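PDB 4RDL: capsid from Human calicivirus NLV/Boxer/2001/US, which forms the norovirus capsid, whose protruding domain, the part described here, binds Lewis-type histo-blood group glycans as a dimer and so probably mediates attachment to host cells. Local coordinates for residues I19-M24 with D34-S39; A67-R72 with A89-N94; P203-P208 with E212-F217; G267-Y272 with G294-I299. One frame throughout, in Å; residues are numbered along the deposited sequence.

Interaction 1: I19-M24 with D34-S39; sequences IPMNLM and DGMMVS
Met-21 reaches across to Met-36 and Gly-35 with the last two atoms of its side chain, a clear case of flexible thioether chains joining a loop to a strand edge where no hydrogen bond crosses. The residue sits in a short 3-10 turn, 21-23, and its CG stands anti to the backbone N (chi1 -173°), which sends the chain straight out toward strand 35-38. The chain then bends at its last torsion, chi3 68°, and this turn lays CE against the backbone: Met-21 CE is 3.9 Å from Gly-35 C. The same methyl, Met-21 CE, is 4.0 Å from Gly-35 CA.

Met-36 has the less common first torsion, its CG lodged between the backbone N and the carbonyl carbon, but beyond CG the chain runs extended. It passes obliquely over the end of Met-21, and the sulfur of Met-21 serves as the meeting point: Met-21 SD lies 4.0 Å from Met-36 CE, with CG and SD of Met-36 equally near. The contact is van der Waals in character, at ordinary distances.

Around the pair, Phe-217 and Phe-296 also touch Met-21, and Phe-296 touches Met-36, so both thioethers belong to a larger apolar cluster. The 3-10 turn itself is held by a backbone bond from Leu-23 N to Pro-20 O. The pair lies at the partly buried margin of the apolar layer on an antiparallel beta-sheet of the calicivirus P domain, where an N-terminal loop packs against strand 35-38.

Interaction 2: A67-R72 with A89-N94; sequences AACIAR and AELDGN
Leu-91 points its forked end into the 67-72 turn, and its two methyl groups divide the work. One branch, CD1, comes down on Cys-69, where Leu-91 CD1 is 3.5 Å from Cys-69 CB, tighter than usual van der Waals contact, and equally near Cys-69 O. The other, Leu-91 CD2, lies 3.8 Å from CB of Arg-72. The leucine thus straddles the type II turn that runs from Cys-69 to Arg-72.

Cys-69 presents its CB more than its sulfur: with SG beside the backbone N (chi1 -61°), Cys-69 SG stays 3.9 Å from Leu-91 CD1. Arg-72 starts toward the leucine, but its extended chain carries the guanidinium group away, where a long, weak ion pair links it to Glu-171.

Behind the leucine, the 89-94 loop is shaped by its own bonds. A type I turn spans Glu-90 to Gly-93, and Asp-92 OD1 accepts from Asn-94 N at 3.0 Å, an Asx turn. Leu-32 of the second subunit packs on both Cys-69 and Asp-92. The contact is van der Waals, methyl against carbon and one carbonyl oxygen, which implies that shape and burial hold these loops together, while polar bonds fix the form of the leucine's own loop.

Interaction 3: P203-P208 with E212-F217; sequences PPIYPP and EAIVYF
Apolar contacts centre on Ile-214, whose terminal CD1 meets the 203-208 segment from the strand side. Ile-214 CD1 lies 3.7 Å from CG2 of Ile-205, the two side chains crossing at a slant. The outer torsion, chi2 168°, holds CD1 anti to CA and so extends the methyl away from the strand to the loop; there it also approaches the ring of Pro-207, with Ile-214 CD1 4.2 Å from Pro-207 CD.

A second group of contacts joins carbons to oxygen atoms. Ile-214 CD1 is 3.7 Å from Ile-205 O. Pro-207 CB rests 3.6 Å from Glu-212 O, and the ring of Pro-208 lies across the glutamate side chain at about a right angle, with Pro-208 CG 3.2 Å from Glu-212 OE1. No hydrogen bond crosses between the two segments.

The charged end of Glu-212 is satisfied elsewhere: OE1 is hydrogen-bonded to Tyr-272 and Thr-278, and OE2 forms a salt bridge with Lys-270. These bonds probably stabilise the charged carboxylate and hold it beside the proline.

The proline-rich loop thus doubles back beside the start of strand 213-220, which pairs antiparallel with strands 35-38, 228-231 and 276-279. Ile-205 and Pro-208 also touch strand 276-279, placing the loop across two neighbouring strands.

Interaction 4: G267-Y272 with G294-I299; sequences GEFKMY and GVFVFI
Phe-269 and Phe-296 share one first torsion, with CG beside the backbone N and anti to the carbonyl carbon (chi1 -63° and -65°), and from their separate strands it swings both rings into the space between. They meet as a T-shaped, edge-to-face pair inside the antiparallel beta-sheet of the calicivirus P domain, a compact illustration of how two strands that are not direct neighbours can be joined through their side chains. Strand 252-258 pairs with both 265-272 and 295-302, so the two rings meet over the strand that lies between theirs.

The roles of the rings are distinct. Phe-296 offers its edge, and Phe-269 receives it over one face. Their centroids are 5.5 Å apart and the planes are turned by 71°, somewhat short of perpendicular. Such a geometry directs ring hydrogens at the partner's pi cloud, a weakly electrostatic attraction added to dispersion.

Both residues are buried, and other side chains complete their surroundings. Tyr-257 touches each ring, its own ring inclined at about 45° to that of Phe-296, while Met-36 also packs on both phenylalanines.

The approach is not centred on the receiving ring but shifted toward its rim: Phe-296 CE1 sits 3.9 Å from CD2 of Phe-269 and 4.0 Å from CE2 of the same ring.

From the N terminus, interaction 1 comes first, closing a short loop by bringing the 19-24 turn back to strand 35-38. Interaction 2 follows on the opposite side of the chain's centre, closing the hairpin of strands 72-80 and 83-89. Interaction 3 closes the three-residue connection into strand 213-220, and interaction 4 a longer excursion, including strand 276-279, between strands 265-272 and 295-302. All four close in series, with no nesting or crossing. Interactions 1, 3 and 4 reach one sheet: Met-37 bonds to Tyr-216 between strands 35-38 and 213-220, while the backbone of Met-21 bonds to Gly-294, just before strand 295-302. Interaction 2 stands apart beside the other sheet; it and interaction 1 touch the second subunit.

Interaction 1: I19-M24 with D34-S39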
loop_
_atom_site.group_PDB
_atom_site.type_symbol
_atom_site.label_atom_id
_atom_site.label_comp_id
_atom_site.label_asym_id
_atom_site.label_seq_id
_atom_site.Cartn_x
_atom_site.Cartn_y
_atom_site.Cartn_z
ATOM N N ILE A 19 -9.179 -10.000 -9.123
ATOM C CA ILE A 19 -7.794 -10.170 -8.691
ATOM C C ILE A 19 -7.736 -11.317 -7.688
ATOM O O ILE A 19 -8.552 -11.378 -6.762
ATOM C CB ILE A 19 -7.277 -8.907 -7.970
ATOM C CG1 ILE A 19 -7.335 -7.686 -8.886
ATOM C CG2 ILE A 19 -5.848 -9.113 -7.458
ATOM C CD1 ILE A 19 -7.146 -6.383 -8.167
ATOM N N PRO A 20 -6.771 -12.234 -7.851
ATOM C CA PRO A 20 -6.645 -13.317 -6.870
ATOM C C PRO A 20 -6.469 -12.795 -5.448
ATOM O O PRO A 20 -5.800 -11.783 -5.215
ATOM C CB PRO A 20 -5.396 -14.069 -7.332
ATOM C CG PRO A 20 -5.333 -13.803 -8.801
ATOM C CD PRO A 20 -5.806 -12.378 -8.953
ATOM N N MET A 21 -7.068 -13.497 -4.497
ATOM C CA MET A 21 -7.091 -13.035 -3.118
ATOM C C MET A 21 -5.691 -12.750 -2.580
ATOM O O MET A 21 -5.478 -11.749 -1.872
ATOM C CB MET A 21 -7.797 -14.055 -2.220
ATOM C CG MET A 21 -8.001 -13.548 -0.797
ATOM S SD MET A 21 -8.791 -14.742 0.298
ATOM C CE MET A 21 -7.495 -15.977 0.429
ATOM N N ASN A 22 -4.744 -13.627 -2.910
ATOM C CA ASN A 22 -3.386 -13.520 -2.377
ATOM C C ASN A 22 -2.507 -12.456 -3.035
ATOM O O ASN A 22 -1.332 -12.317 -2.674
ATOM C CB ASN A 22 -2.678 -14.877 -2.345
ATOM C CG ASN A 22 -2.369 -15.416 -3.728
ATOM O OD1 ASN A 22 -3.096 -15.168 -4.700
ATOM N ND2 ASN A 22 -1.291 -16.183 -3.820
ATOM N N LEU A 23 -3.088 -11.695 -3.965
ATOM C CA LEU A 23 -2.426 -10.520 -4.527
ATOM C C LEU A 23 -2.970 -9.221 -3.937
ATOM O O LEU A 23 -2.462 -8.146 -4.235
ATOM C CB LEU A 23 -2.556 -10.474 -6.051
ATOM C CG LEU A 23 -1.932 -11.645 -6.815
ATOM C CD1 LEU A 23 -1.975 -11.409 -8.314
ATOM C CD2 LEU A 23 -0.517 -11.888 -6.349
ATOM N N MET A 24 -4.010 -9.316 -3.114
ATOM C CA MET A 24 -4.603 -8.125 -2.513
ATOM C C MET A 24 -4.072 -7.888 -1.106
ATOM O O MET A 24 -3.531 -8.799 -0.477
ATOM C CB MET A 24 -6.134 -8.211 -2.517
ATOM C CG MET A 24 -6.705 -8.067 -3.922
ATOM S SD MET A 24 -8.501 -8.094 -3.998
ATOM C CE MET A 24 -8.786 -9.825 -3.623
ATOM N N ASP A 34 -2.966 -13.664 3.187
ATOM C CA ASP A 34 -2.470 -15.043 3.084
ATOM C C ASP A 34 -3.487 -16.101 3.497
ATOM O O ASP A 34 -3.148 -17.278 3.650
ATOM C CB ASP A 34 -1.132 -15.220 3.825
ATOM C CG ASP A 34 -1.259 -15.095 5.332
ATOM O OD1 ASP A 34 -2.352 -14.866 5.860
ATOM O OD2 ASP A 34 -0.220 -15.224 6.012
ATOM N N GLY A 35 -4.734 -15.680 3.666
ATOM C CA GLY A 35 -5.791 -16.620 3.977
ATOM C C GLY A 35 -7.096 -15.956 4.326
ATOM O O GLY A 35 -7.209 -14.720 4.350
ATOM N N MET A 36 -8.096 -16.791 4.571
ATOM C CA MET A 36 -9.329 -16.330 5.163
ATOM C C MET A 36 -9.816 -17.372 6.148
ATOM O O MET A 36 -9.447 -18.551 6.056
ATOM C CB MET A 36 -10.387 -15.971 4.109
ATOM C CG MET A 36 -10.670 -17.017 3.070
ATOM S SD MET A 36 -12.003 -16.468 1.958
ATOM C CE MET A 36 -11.640 -17.519 0.566
ATOM N N MET A 37 -10.612 -16.926 7.114
ATOM C CA MET A 37 -11.067 -17.794 8.191
ATOM C C MET A 37 -12.286 -17.178 8.856
ATOM O O MET A 37 -12.475 -15.961 8.803
ATOM C CB MET A 37 -9.951 -17.962 9.233
ATOM C CG MET A 37 -9.681 -16.688 10.031
ATOM S SD MET A 37 -8.333 -16.815 11.219
ATOM C CE MET A 37 -9.054 -17.911 12.438
ATOM N N VAL A 38 -13.101 -18.009 9.499
ATOM C CA VAL A 38 -14.082 -17.495 10.437
ATOM C C VAL A 38 -13.431 -17.496 11.810
ATOM O O VAL A 38 -12.439 -18.191 12.034
ATOM C CB VAL A 38 -15.392 -18.316 10.437
ATOM C CG1 VAL A 38 -15.980 -18.339 9.035
ATOM C CG2 VAL A 38 -15.144 -19.730 10.936
ATOM N N SER A 39 -13.971 -16.711 12.729
ATOM C CA SER A 39 -13.437 -16.689 14.083
ATOM C C SER A 39 -13.881 -17.922 14.850
ATOM O O SER A 39 -14.978 -18.432 14.634
ATOM C CB SER A 39 -13.928 -15.446 14.821
ATOM O OG SER A 39 -13.574 -15.531 16.185
#

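Interaction 2: A67-R72 with A89-N94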
loop_
_atom_site.group_PDB
_atom_site.type_symbol
_atom_site.label_atom_id
_atom_site.label_comp_id
_atom_site.label_asym_id
_atom_site.label_seq_id
_atom_site.Cartn_x
_atom_site.Cartn_y
_atom_site.Cartn_z
ATOM N N ALA A 67 -3.960 1.584 -0.308
ATOM C CA ALA A 67 -3.243 0.761 0.663
ATOM C C ALA A 67 -2.002 1.475 1.195
ATOM O O ALA A 67 -1.492 1.121 2.251
ATOM C CB ALA A 67 -2.865 -0.584 0.057
ATOM N N ALA A 68 -1.520 2.479 0.461
ATOM C CA ALA A 68 -0.380 3.277 0.925
ATOM C C ALA A 68 -0.682 4.072 2.198
ATOM O O ALA A 68 0.234 4.569 2.850
ATOM C CB ALA A 68 0.109 4.228 -0.180
ATOM N N CYS A 69 -1.954 4.175 2.570
ATOM C CA CYS A 69 -2.322 4.932 3.760
ATOM C C CYS A 69 -2.524 4.081 5.012
ATOM O O CYS A 69 -2.680 4.612 6.108
ATOM C CB CYS A 69 -3.603 5.729 3.493
ATOM S SG CYS A 69 -3.419 6.933 2.162
ATOM N N ILE A 70 -2.558 2.763 4.853
ATOM C CA ILE A 70 -2.977 1.904 5.948
ATOM C C ILE A 70 -1.999 1.898 7.121
ATOM O O ILE A 70 -0.799 1.659 6.941
ATOM C CB ILE A 70 -3.195 0.458 5.459
ATOM C CG1 ILE A 70 -4.288 0.410 4.385
ATOM C CG2 ILE A 70 -3.548 -0.459 6.633
ATOM C CD1 ILE A 70 -4.328 -0.922 3.654
ATOM N N ALA A 71 -2.533 2.173 8.313
ATOM C CA ALA A 71 -1.782 2.095 9.566
ATOM C C ALA A 71 -0.634 3.092 9.625
ATOM O O ALA A 71 0.418 2.816 10.190
ATOM C CB ALA A 71 -1.294 0.663 9.823
ATOM N N ARG A 72 -0.859 4.261 9.040
ATOM C CA ARG A 72 0.110 5.348 9.087
ATOM C C ARG A 72 -0.462 6.539 9.831
ATOM O O ARG A 72 -1.676 6.621 10.041
ATOM C CB ARG A 72 0.539 5.744 7.672
ATOM C CG ARG A 72 1.329 4.639 6.975
ATOM C CD ARG A 72 1.809 5.046 5.596
ATOM N NE ARG A 72 2.412 3.922 4.884
ATOM C CZ ARG A 72 3.714 3.786 4.650
ATOM N NH1 ARG A 72 4.571 4.702 5.080
ATOM N NH2 ARG A 72 4.162 2.727 3.980
ATOM N N ALA A 89 -2.291 15.290 11.561
ATOM C CA ALA A 89 -2.858 15.802 10.326
ATOM C C ALA A 89 -3.254 14.615 9.449
ATOM O O ALA A 89 -2.938 13.459 9.769
ATOM C CB ALA A 89 -1.836 16.688 9.602
ATOM N N GLU A 90 -3.933 14.881 8.336
ATOM C CA GLU A 90 -4.129 13.828 7.340
ATOM C C GLU A 90 -2.785 13.492 6.686
ATOM O O GLU A 90 -1.848 14.300 6.720
ATOM C CB GLU A 90 -5.150 14.256 6.291
ATOM C CG GLU A 90 -6.510 14.626 6.869
ATOM C CD GLU A 90 -7.309 13.424 7.382
ATOM O OE1 GLU A 90 -7.005 12.273 6.997
ATOM O OE2 GLU A 90 -8.248 13.633 8.181
ATOM N N LEU A 91 -2.693 12.312 6.079
ATOM C CA LEU A 91 -1.420 11.829 5.546
ATOM C C LEU A 91 -0.843 12.696 4.422
ATOM O O LEU A 91 0.359 12.673 4.173
ATOM C CB LEU A 91 -1.548 10.376 5.095
ATOM C CG LEU A 91 -1.791 9.386 6.237
ATOM C CD1 LEU A 91 -2.049 7.978 5.677
ATOM C CD2 LEU A 91 -0.628 9.367 7.198
ATOM N N ASP A 92 -1.691 13.466 3.745
ATOM C CA ASP A 92 -1.205 14.368 2.699
ATOM C C ASP A 92 -0.734 15.713 3.257
ATOM O O ASP A 92 -0.277 16.586 2.510
ATOM C CB ASP A 92 -2.254 14.562 1.596
ATOM C CG ASP A 92 -3.501 15.300 2.072
ATOM O OD1 ASP A 92 -3.624 15.588 3.283
ATOM O OD2 ASP A 92 -4.370 15.582 1.208
ATOM N N GLY A 93 -0.836 15.875 4.573
ATOM C CA GLY A 93 -0.387 17.098 5.219
ATOM C C GLY A 93 -1.476 18.144 5.409
ATOM O O GLY A 93 -1.276 19.132 6.107
ATOM N N ASN A 94 -2.625 17.933 4.782
ATOM C CA ASN A 94 -3.783 18.772 5.032
ATOM C C ASN A 94 -4.348 18.501 6.424
ATOM O O ASN A 94 -4.100 17.448 7.007
ATOM C CB ASN A 94 -4.831 18.575 3.942
ATOM C CG ASN A 94 -4.436 19.248 2.643
ATOM O OD1 ASN A 94 -4.127 20.442 2.625
ATOM N ND2 ASN A 94 -4.423 18.487 1.556
#

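Interaction 3: P203-P208 with E212-F217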
loop_
_atom_site.group_PDB
_atom_site.type_symbol
_atom_site.label_atom_id
_atom_site.label_comp_id
_atom_site.label_asym_id
_atom_site.label_seq_id
_atom_site.Cartn_x
_atom_site.Cartn_y
_atom_site.Cartn_z
ATOM N N PRO A 203 -19.808 1.037 12.287
ATOM C CA PRO A 203 -20.554 0.273 13.294
ATOM C C PRO A 203 -20.019 -1.137 13.543
ATOM O O PRO A 203 -19.278 -1.680 12.720
ATOM C CB PRO A 203 -21.961 0.192 12.688
ATOM C CG PRO A 203 -21.733 0.246 11.218
ATOM C CD PRO A 203 -20.559 1.182 11.029
ATOM N N PRO A 204 -20.394 -1.736 14.679
ATOM C CA PRO A 204 -20.077 -3.144 14.937
ATOM C C PRO A 204 -20.794 -4.034 13.926
ATOM O O PRO A 204 -21.856 -3.649 13.431
ATOM C CB PRO A 204 -20.657 -3.388 16.340
ATOM C CG PRO A 204 -20.948 -2.036 16.897
ATOM C CD PRO A 204 -21.246 -1.162 15.732
ATOM N N ILE A 205 -20.224 -5.196 13.619
ATOM C CA ILE A 205 -20.868 -6.141 12.706
ATOM C C ILE A 205 -21.269 -7.435 13.403
ATOM O O ILE A 205 -20.491 -8.017 14.157
ATOM C CB ILE A 205 -19.966 -6.507 11.507
ATOM C CG1 ILE A 205 -19.462 -5.242 10.805
ATOM C CG2 ILE A 205 -20.725 -7.420 10.542
ATOM C CD1 ILE A 205 -18.396 -5.507 9.764
ATOM N N TYR A 206 -22.494 -7.877 13.127
ATOM C CA TYR A 206 -23.025 -9.139 13.645
ATOM C C TYR A 206 -23.472 -10.029 12.498
ATOM O O TYR A 206 -24.003 -9.538 11.498
ATOM C CB TYR A 206 -24.213 -8.881 14.569
ATOM C CG TYR A 206 -23.892 -7.957 15.713
ATOM C CD1 TYR A 206 -23.248 -8.427 16.851
ATOM C CD2 TYR A 206 -24.222 -6.612 15.654
ATOM C CE1 TYR A 206 -22.947 -7.581 17.898
ATOM C CE2 TYR A 206 -23.924 -5.762 16.693
ATOM C CZ TYR A 206 -23.287 -6.249 17.811
ATOM O OH TYR A 206 -22.992 -5.399 18.849
ATOM N N PRO A 207 -23.272 -11.346 12.645
ATOM C CA PRO A 207 -23.677 -12.304 11.611
ATOM C C PRO A 207 -25.202 -12.375 11.510
ATOM O O PRO A 207 -25.895 -12.169 12.505
ATOM C CB PRO A 207 -23.091 -13.622 12.116
ATOM C CG PRO A 207 -23.086 -13.468 13.599
ATOM C CD PRO A 207 -22.775 -12.020 13.858
ATOM N N PRO A 208 -25.721 -12.648 10.305
ATOM C CA PRO A 208 -27.157 -12.540 10.011
ATOM C C PRO A 208 -28.012 -13.756 10.374
ATOM O O PRO A 208 -29.228 -13.610 10.496
ATOM C CB PRO A 208 -27.177 -12.332 8.494
ATOM C CG PRO A 208 -25.962 -13.052 8.014
ATOM C CD PRO A 208 -24.919 -12.873 9.090
ATOM N N GLU A 212 -24.590 -18.681 9.172
ATOM C CA GLU A 212 -23.517 -17.870 8.611
ATOM C C GLU A 212 -22.557 -17.311 9.652
ATOM O O GLU A 212 -22.927 -17.019 10.794
ATOM C CB GLU A 212 -24.081 -16.749 7.736
ATOM C CG GLU A 212 -24.855 -17.298 6.538
ATOM C CD GLU A 212 -25.539 -16.234 5.705
ATOM O OE1 GLU A 212 -25.106 -15.062 5.724
ATOM O OE2 GLU A 212 -26.522 -16.587 5.018
ATOM N N ALA A 213 -21.309 -17.176 9.225
ATOM C CA ALA A 213 -20.248 -16.620 10.056
ATOM C C ALA A 213 -19.482 -15.578 9.255
ATOM O O ALA A 213 -19.252 -15.746 8.058
ATOM C CB ALA A 213 -19.307 -17.727 10.524
ATOM N N ILE A 214 -19.078 -14.505 9.927
ATOM C CA ILE A 214 -18.286 -13.461 9.296
ATOM C C ILE A 214 -16.936 -14.013 8.845
ATOM O O ILE A 214 -16.279 -14.779 9.574
ATOM C CB ILE A 214 -18.078 -12.284 10.266
ATOM C CG1 ILE A 214 -19.434 -11.650 10.622
ATOM C CG2 ILE A 214 -17.123 -11.253 9.687
ATOM C CD1 ILE A 214 -19.377 -10.674 11.770
ATOM N N VAL A 215 -16.535 -13.634 7.634
ATOM C CA VAL A 215 -15.243 -14.021 7.082
ATOM C C VAL A 215 -14.194 -12.945 7.331
ATOM O O VAL A 215 -14.431 -11.760 7.090
ATOM C CB VAL A 215 -15.366 -14.262 5.562
ATOM C CG1 VAL A 215 -14.001 -14.541 4.942
ATOM C CG2 VAL A 215 -16.352 -15.421 5.283
ATOM N N TYR A 216 -13.040 -13.377 7.822
ATOM C CA TYR A 216 -11.881 -12.502 8.011
ATOM C C TYR A 216 -10.786 -12.857 7.028
ATOM O O TYR A 216 -10.472 -14.033 6.820
ATOM C CB TYR A 216 -11.351 -12.615 9.441
ATOM C CG TYR A 216 -12.383 -12.211 10.451
ATOM C CD1 TYR A 216 -12.632 -10.870 10.704
ATOM C CD2 TYR A 216 -13.149 -13.165 11.110
ATOM C CE1 TYR A 216 -13.585 -10.485 11.611
ATOM C CE2 TYR A 216 -14.105 -12.791 12.025
ATOM C CZ TYR A 216 -14.316 -11.447 12.274
ATOM O OH TYR A 216 -15.267 -11.053 13.186
ATOM N N PHE A 217 -10.233 -11.831 6.398
ATOM C CA PHE A 217 -9.056 -11.986 5.573
ATOM C C PHE A 217 -7.857 -11.759 6.465
ATOM O O PHE A 217 -7.829 -10.799 7.234
ATOM C CB PHE A 217 -9.126 -10.996 4.413
ATOM C CG PHE A 217 -10.342 -11.199 3.566
ATOM C CD1 PHE A 217 -10.324 -12.116 2.526
ATOM C CD2 PHE A 217 -11.521 -10.529 3.851
ATOM C CE1 PHE A 217 -11.460 -12.347 1.776
ATOM C CE2 PHE A 217 -12.663 -10.755 3.105
ATOM C CZ PHE A 217 -12.631 -11.656 2.063
#

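Interaction 4: G267-Y272 with G294-I299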
loop_
_atom_site.group_PDB
_atom_site.type_symbol
_atom_site.label_atom_id
_atom_site.label_comp_id
_atom_site.label_asym_id
_atom_site.label_seq_id
_atom_site.Cartn_x
_atom_site.Cartn_y
_atom_site.Cartn_z
ATOM N N GLY A 267 -16.361 -22.272 -3.489
ATOM C CA GLY A 267 -17.112 -21.933 -2.293
ATOM C C GLY A 267 -17.920 -20.664 -2.464
ATOM O O GLY A 267 -17.479 -19.714 -3.121
ATOM N N GLU A 268 -19.115 -20.647 -1.879
ATOM C CA GLU A 268 -19.994 -19.484 -1.966
ATOM C C GLU A 268 -19.878 -18.583 -0.750
ATOM O O GLU A 268 -19.646 -19.060 0.367
ATOM C CB GLU A 268 -21.450 -19.921 -2.062
ATOM C CG GLU A 268 -21.801 -20.777 -3.248
ATOM C CD GLU A 268 -23.300 -20.886 -3.383
ATOM O OE1 GLU A 268 -23.926 -21.448 -2.459
ATOM O OE2 GLU A 268 -23.847 -20.364 -4.377
ATOM N N PHE A 269 -20.085 -17.287 -0.971
ATOM C CA PHE A 269 -20.062 -16.294 0.098
ATOM C C PHE A 269 -21.182 -15.293 -0.140
ATOM O O PHE A 269 -21.584 -15.067 -1.281
ATOM C CB PHE A 269 -18.716 -15.551 0.100
ATOM C CG PHE A 269 -17.536 -16.433 0.387
ATOM C CD1 PHE A 269 -17.011 -16.509 1.666
ATOM C CD2 PHE A 269 -16.957 -17.197 -0.617
ATOM C CE1 PHE A 269 -15.919 -17.315 1.940
ATOM C CE2 PHE A 269 -15.872 -18.019 -0.346
ATOM C CZ PHE A 269 -15.356 -18.070 0.933
ATOM N N LYS A 270 -21.694 -14.695 0.928
ATOM C CA LYS A 270 -22.664 -13.617 0.790
ATOM C C LYS A 270 -22.067 -12.326 1.328
ATOM O O LYS A 270 -21.613 -12.288 2.476
ATOM C CB LYS A 270 -23.960 -13.962 1.518
ATOM C CG LYS A 270 -24.765 -15.035 0.768
ATOM C CD LYS A 270 -25.811 -15.717 1.640
ATOM C CE LYS A 270 -26.951 -14.783 2.012
ATOM N NZ LYS A 270 -27.920 -15.474 2.904
ATOM N N MET A 271 -22.037 -11.283 0.490
ATOM C CA MET A 271 -21.576 -9.962 0.908
ATOM C C MET A 271 -22.784 -9.119 1.255
ATOM O O MET A 271 -23.719 -9.015 0.466
ATOM C CB MET A 271 -20.831 -9.244 -0.220
ATOM C CG MET A 271 -19.400 -9.643 -0.476
ATOM S SD MET A 271 -18.473 -8.200 -1.069
ATOM C CE MET A 271 -18.102 -7.401 0.484
ATOM N N TYR A 272 -22.765 -8.490 2.419
ATOM C CA TYR A 272 -23.888 -7.669 2.838
ATOM C C TYR A 272 -23.581 -6.191 2.595
ATOM O O TYR A 272 -22.412 -5.807 2.511
ATOM C CB TYR A 272 -24.250 -7.975 4.298
ATOM C CG TYR A 272 -24.869 -9.352 4.443
ATOM C CD1 TYR A 272 -26.241 -9.526 4.350
ATOM C CD2 TYR A 272 -24.077 -10.481 4.626
ATOM C CE1 TYR A 272 -26.814 -10.782 4.465
ATOM C CE2 TYR A 272 -24.637 -11.739 4.738
ATOM C CZ TYR A 272 -26.007 -11.886 4.652
ATOM O OH TYR A 272 -26.572 -13.142 4.763
ATOM N N GLY A 294 -7.645 -18.054 -5.177
ATOM C CA GLY A 294 -8.898 -17.968 -5.905
ATOM C C GLY A 294 -9.300 -16.529 -6.175
ATOM O O GLY A 294 -8.718 -15.584 -5.631
ATOM N N VAL A 295 -10.321 -16.375 -7.008
ATOM C CA VAL A 295 -10.826 -15.075 -7.419
ATOM C C VAL A 295 -12.297 -14.983 -7.034
ATOM O O VAL A 295 -13.066 -15.889 -7.342
ATOM C CB VAL A 295 -10.682 -14.888 -8.948
ATOM C CG1 VAL A 295 -11.339 -13.597 -9.389
ATOM C CG2 VAL A 295 -9.204 -14.906 -9.352
ATOM N N PHE A 296 -12.685 -13.918 -6.339
ATOM C CA PHE A 296 -14.098 -13.706 -6.040
ATOM C C PHE A 296 -14.798 -13.164 -7.276
ATOM O O PHE A 296 -14.294 -12.254 -7.938
ATOM C CB PHE A 296 -14.308 -12.763 -4.849
ATOM C CG PHE A 296 -13.789 -13.303 -3.550
ATOM C CD1 PHE A 296 -14.604 -14.082 -2.742
ATOM C CD2 PHE A 296 -12.490 -13.034 -3.135
ATOM C CE1 PHE A 296 -14.139 -14.595 -1.546
ATOM C CE2 PHE A 296 -12.013 -13.547 -1.939
ATOM C CZ PHE A 296 -12.842 -14.331 -1.143
ATOM N N VAL A 297 -15.960 -13.738 -7.580
ATOM C CA VAL A 297 -16.774 -13.290 -8.697
ATOM C C VAL A 297 -18.206 -13.035 -8.232
ATOM O O VAL A 297 -18.846 -13.901 -7.628
ATOM C CB VAL A 297 -16.799 -14.339 -9.832
ATOM C CG1 VAL A 297 -17.650 -13.849 -10.996
ATOM C CG2 VAL A 297 -15.389 -14.660 -10.299
ATOM N N PHE A 298 -18.708 -11.838 -8.509
ATOM C CA PHE A 298 -20.104 -11.518 -8.254
ATOM C C PHE A 298 -21.035 -12.290 -9.196
ATOM O O PHE A 298 -20.923 -12.194 -10.421
ATOM C CB PHE A 298 -20.326 -10.012 -8.392
ATOM C CG PHE A 298 -21.766 -9.598 -8.295
ATOM C CD1 PHE A 298 -22.483 -9.798 -7.126
ATOM C CD2 PHE A 298 -22.401 -8.994 -9.373
ATOM C CE1 PHE A 298 -23.811 -9.405 -7.028
ATOM C CE2 PHE A 298 -23.729 -8.599 -9.288
ATOM C CZ PHE A 298 -24.435 -8.807 -8.114
ATOM N N ILE A 299 -21.941 -13.061 -8.603
ATOM C CA ILE A 299 -22.918 -13.853 -9.351
ATOM C C ILE A 299 -24.216 -13.071 -9.534
ATOM O O ILE A 299 -24.660 -12.843 -10.661
ATOM C CB ILE A 299 -23.221 -15.190 -8.633
ATOM C CG1 ILE A 299 -21.927 -15.977 -8.403
ATOM C CG2 ILE A 299 -24.260 -16.004 -9.409
ATOM C CD1 ILE A 299 -21.134 -16.245 -9.669
#